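Local coordinates for abhydrolase domain-containing protein (Exiguobacterium antarcticum, PDB 5H3H) that probably hydrolyses ester bonds as an alpha/beta-hydrolase-fold esterase, and may also act as a perhydrolase, binding ethaneperoxoic acid in its pocket, at residues E241-S246 with L252-K257. Sequence-based numbering, arbitrary orientation.
Sequences EVFEES and LDEREK
Glu254 reaches into the type I turn Phe243-Ser246 with one carboxylate oxygen, and two donors hold that oxygen. Glu245 N lies 2.8 Å from Glu254 OE1, coming from above the carboxylate plane with a bent N-H...O angle of 144°; Ser246 OG lies 2.7 Å from Glu254 OE1, on its anti side and the opposite face. An extended chain (chi2 177°) carries the buried carboxylate this far, where Phe243 CB also packs 3.4 Å from Glu254 OE1. With an alanine here, Glu245 N and Ser246 OG would probably lose their shared acceptor. The extended Lys257 chain passes the CE2 rim of Phe243, bringing CE and NZ over one ring face in CH-pi and cation-pi contacts, and NZ donates to Val242 O at 3.1 Å.

The solvent side is looser: Lys257 NZ stays 3.9 Å from Glu241 OE1, and the exposed Glu245 carboxylate stacks 5° from parallel on that of Glu254, like charges with OE1 and OE2 4.4 Å apart.

Asp253 CB packs against Ser246 OG, while its carboxylate accepts from Gly247 N, Ala166 N and His169. The turn after outermost strand 239-243 of the alpha/beta-hydrolase sheet, beside strand 211-217, thus meets the junction of helices 250-253 and 255-267, where Glu254 is N-cap.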
loop_
_atom_site.group_PDB
_atom_site.type_symbol
_atom_site.label_atom_id
_atom_site.label_comp_id
_atom_site.label_asym_id
_atom_site.label_seq_id
_atom_site.Cartn_x
_atom_site.Cartn_y
_atom_site.Cartn_z
ATOM N N GLU B 241 19.931 -5.712 16.005
ATOM C CA GLU B 241 21.184 -6.411 16.301
ATOM C C GLU B 241 22.399 -5.566 15.892
ATOM O O GLU B 241 22.621 -5.324 14.718
ATOM C CB GLU B 241 21.261 -7.783 15.621
ATOM C CG GLU B 241 20.802 -8.960 16.511
ATOM C CD GLU B 241 21.765 -9.417 17.635
ATOM O OE1 GLU B 241 23.011 -9.459 17.463
ATOM O OE2 GLU B 241 21.257 -9.790 18.708
ATOM N N VAL B 242 23.212 -5.200 16.874
ATOM C CA VAL B 242 24.333 -4.302 16.709
ATOM C C VAL B 242 25.528 -5.182 16.356
ATOM O O VAL B 242 25.851 -6.134 17.053
ATOM C CB VAL B 242 24.608 -3.529 18.024
ATOM C CG1 VAL B 242 25.761 -2.530 17.881
ATOM C CG2 VAL B 242 23.343 -2.792 18.498
ATOM N N PHE B 243 26.242 -4.784 15.322
ATOM C CA PHE B 243 27.435 -5.447 14.911
ATOM C C PHE B 243 28.586 -4.621 15.465
ATOM O O PHE B 243 28.910 -3.567 14.944
ATOM C CB PHE B 243 27.424 -5.663 13.386
ATOM C CG PHE B 243 26.516 -6.810 12.996
ATOM C CD1 PHE B 243 25.140 -6.680 13.096
ATOM C CD2 PHE B 243 27.028 -8.023 12.656
ATOM C CE1 PHE B 243 24.285 -7.741 12.808
ATOM C CE2 PHE B 243 26.189 -9.095 12.381
ATOM C CZ PHE B 243 24.809 -8.936 12.430
ATOM N N GLU B 244 29.198 -5.125 16.533
ATOM C CA GLU B 244 30.143 -4.321 17.339
ATOM C C GLU B 244 31.436 -4.114 16.623
ATOM O O GLU B 244 32.139 -3.124 16.862
ATOM C CB GLU B 244 30.473 -4.994 18.700
ATOM C CG GLU B 244 29.251 -5.401 19.538
ATOM C CD GLU B 244 28.613 -4.256 20.330
ATOM O OE1 GLU B 244 28.838 -3.030 20.050
ATOM O OE2 GLU B 244 27.867 -4.607 21.265
ATOM N N GLU B 245 31.775 -5.062 15.754
ATOM C CA GLU B 245 33.065 -5.111 15.157
ATOM C C GLU B 245 33.003 -4.697 13.666
ATOM O O GLU B 245 33.996 -4.821 12.958
ATOM C CB GLU B 245 33.646 -6.540 15.338
ATOM C CG GLU B 245 33.770 -7.025 16.794
ATOM C CD GLU B 245 33.961 -8.537 16.952
ATOM O OE1 GLU B 245 34.545 -9.183 16.050
ATOM O OE2 GLU B 245 33.573 -9.106 18.018
ATOM N N SER B 246 31.888 -4.112 13.213
ATOM C CA SER B 246 31.674 -3.885 11.795
ATOM C C SER B 246 31.467 -2.447 11.457
ATOM O O SER B 246 30.848 -1.705 12.206
ATOM C CB SER B 246 30.424 -4.643 11.299
ATOM O OG SER B 246 30.599 -6.021 11.510
ATOM N N LEU B 252 31.121 -8.754 5.252
ATOM C CA LEU B 252 32.483 -9.231 5.361
ATOM C C LEU B 252 33.191 -8.947 6.701
ATOM O O LEU B 252 34.013 -9.752 7.131
ATOM C CB LEU B 252 33.323 -8.590 4.264
ATOM C CG LEU B 252 32.937 -8.752 2.807
ATOM C CD1 LEU B 252 34.010 -8.059 1.976
ATOM C CD2 LEU B 252 32.800 -10.212 2.414
ATOM N N ASP B 253 32.947 -7.794 7.332
ATOM C CA ASP B 253 33.577 -7.480 8.623
ATOM C C ASP B 253 33.231 -8.563 9.694
ATOM O O ASP B 253 34.124 -8.959 10.454
ATOM C CB ASP B 253 33.163 -6.080 9.163
ATOM C CG ASP B 253 33.915 -4.904 8.525
ATOM O OD1 ASP B 253 35.026 -5.048 7.992
ATOM O OD2 ASP B 253 33.408 -3.775 8.628
ATOM N N GLU B 254 31.970 -9.029 9.721
ATOM C CA GLU B 254 31.469 -10.085 10.632
ATOM C C GLU B 254 30.646 -11.071 9.833
ATOM O O GLU B 254 29.500 -11.354 10.122
ATOM C CB GLU B 254 30.639 -9.518 11.825
ATOM C CG GLU B 254 31.490 -8.815 12.921
ATOM C CD GLU B 254 30.690 -8.163 14.091
ATOM O OE1 GLU B 254 30.474 -6.896 14.081
ATOM O OE2 GLU B 254 30.261 -8.902 15.011
ATOM N N ARG B 255 31.291 -11.599 8.811
ATOM C CA ARG B 255 30.665 -12.490 7.892
ATOM C C ARG B 255 29.795 -13.558 8.538
ATOM O O ARG B 255 28.622 -13.702 8.197
ATOM C CB ARG B 255 31.698 -13.162 6.992
ATOM C CG ARG B 255 30.983 -13.814 5.801
ATOM C CD ARG B 255 31.449 -15.162 5.307
ATOM N NE ARG B 255 31.764 -16.126 6.363
ATOM C CZ ARG B 255 32.981 -16.278 6.843
ATOM N NH1 ARG B 255 33.965 -15.507 6.395
ATOM N NH2 ARG B 255 33.206 -17.152 7.814
ATOM N N GLU B 256 30.400 -14.348 9.417
ATOM C CA GLU B 256 29.711 -15.446 10.074
ATOM C C GLU B 256 28.514 -15.018 10.907
ATOM O O GLU B 256 27.395 -15.607 10.778
ATOM C CB GLU B 256 30.706 -16.236 10.923
ATOM C CG GLU B 256 30.298 -17.680 11.145
ATOM C CD GLU B 256 30.760 -18.596 10.026
ATOM O OE1 GLU B 256 30.900 -18.126 8.870
ATOM O OE2 GLU B 256 30.980 -19.802 10.288
ATOM N N LYS B 257 28.694 -13.967 11.718
ATOM C CA LYS B 257 27.588 -13.462 12.531
ATOM C C LYS B 257 26.450 -12.877 11.651
ATOM O O LYS B 257 25.238 -13.134 11.849
ATOM C CB LYS B 257 28.091 -12.431 13.529
ATOM C CG LYS B 257 27.033 -12.046 14.551
ATOM C CD LYS B 257 27.503 -10.858 15.381
ATOM C CE LYS B 257 26.349 -10.211 16.089
ATOM N NZ LYS B 257 26.798 -9.039 16.896
#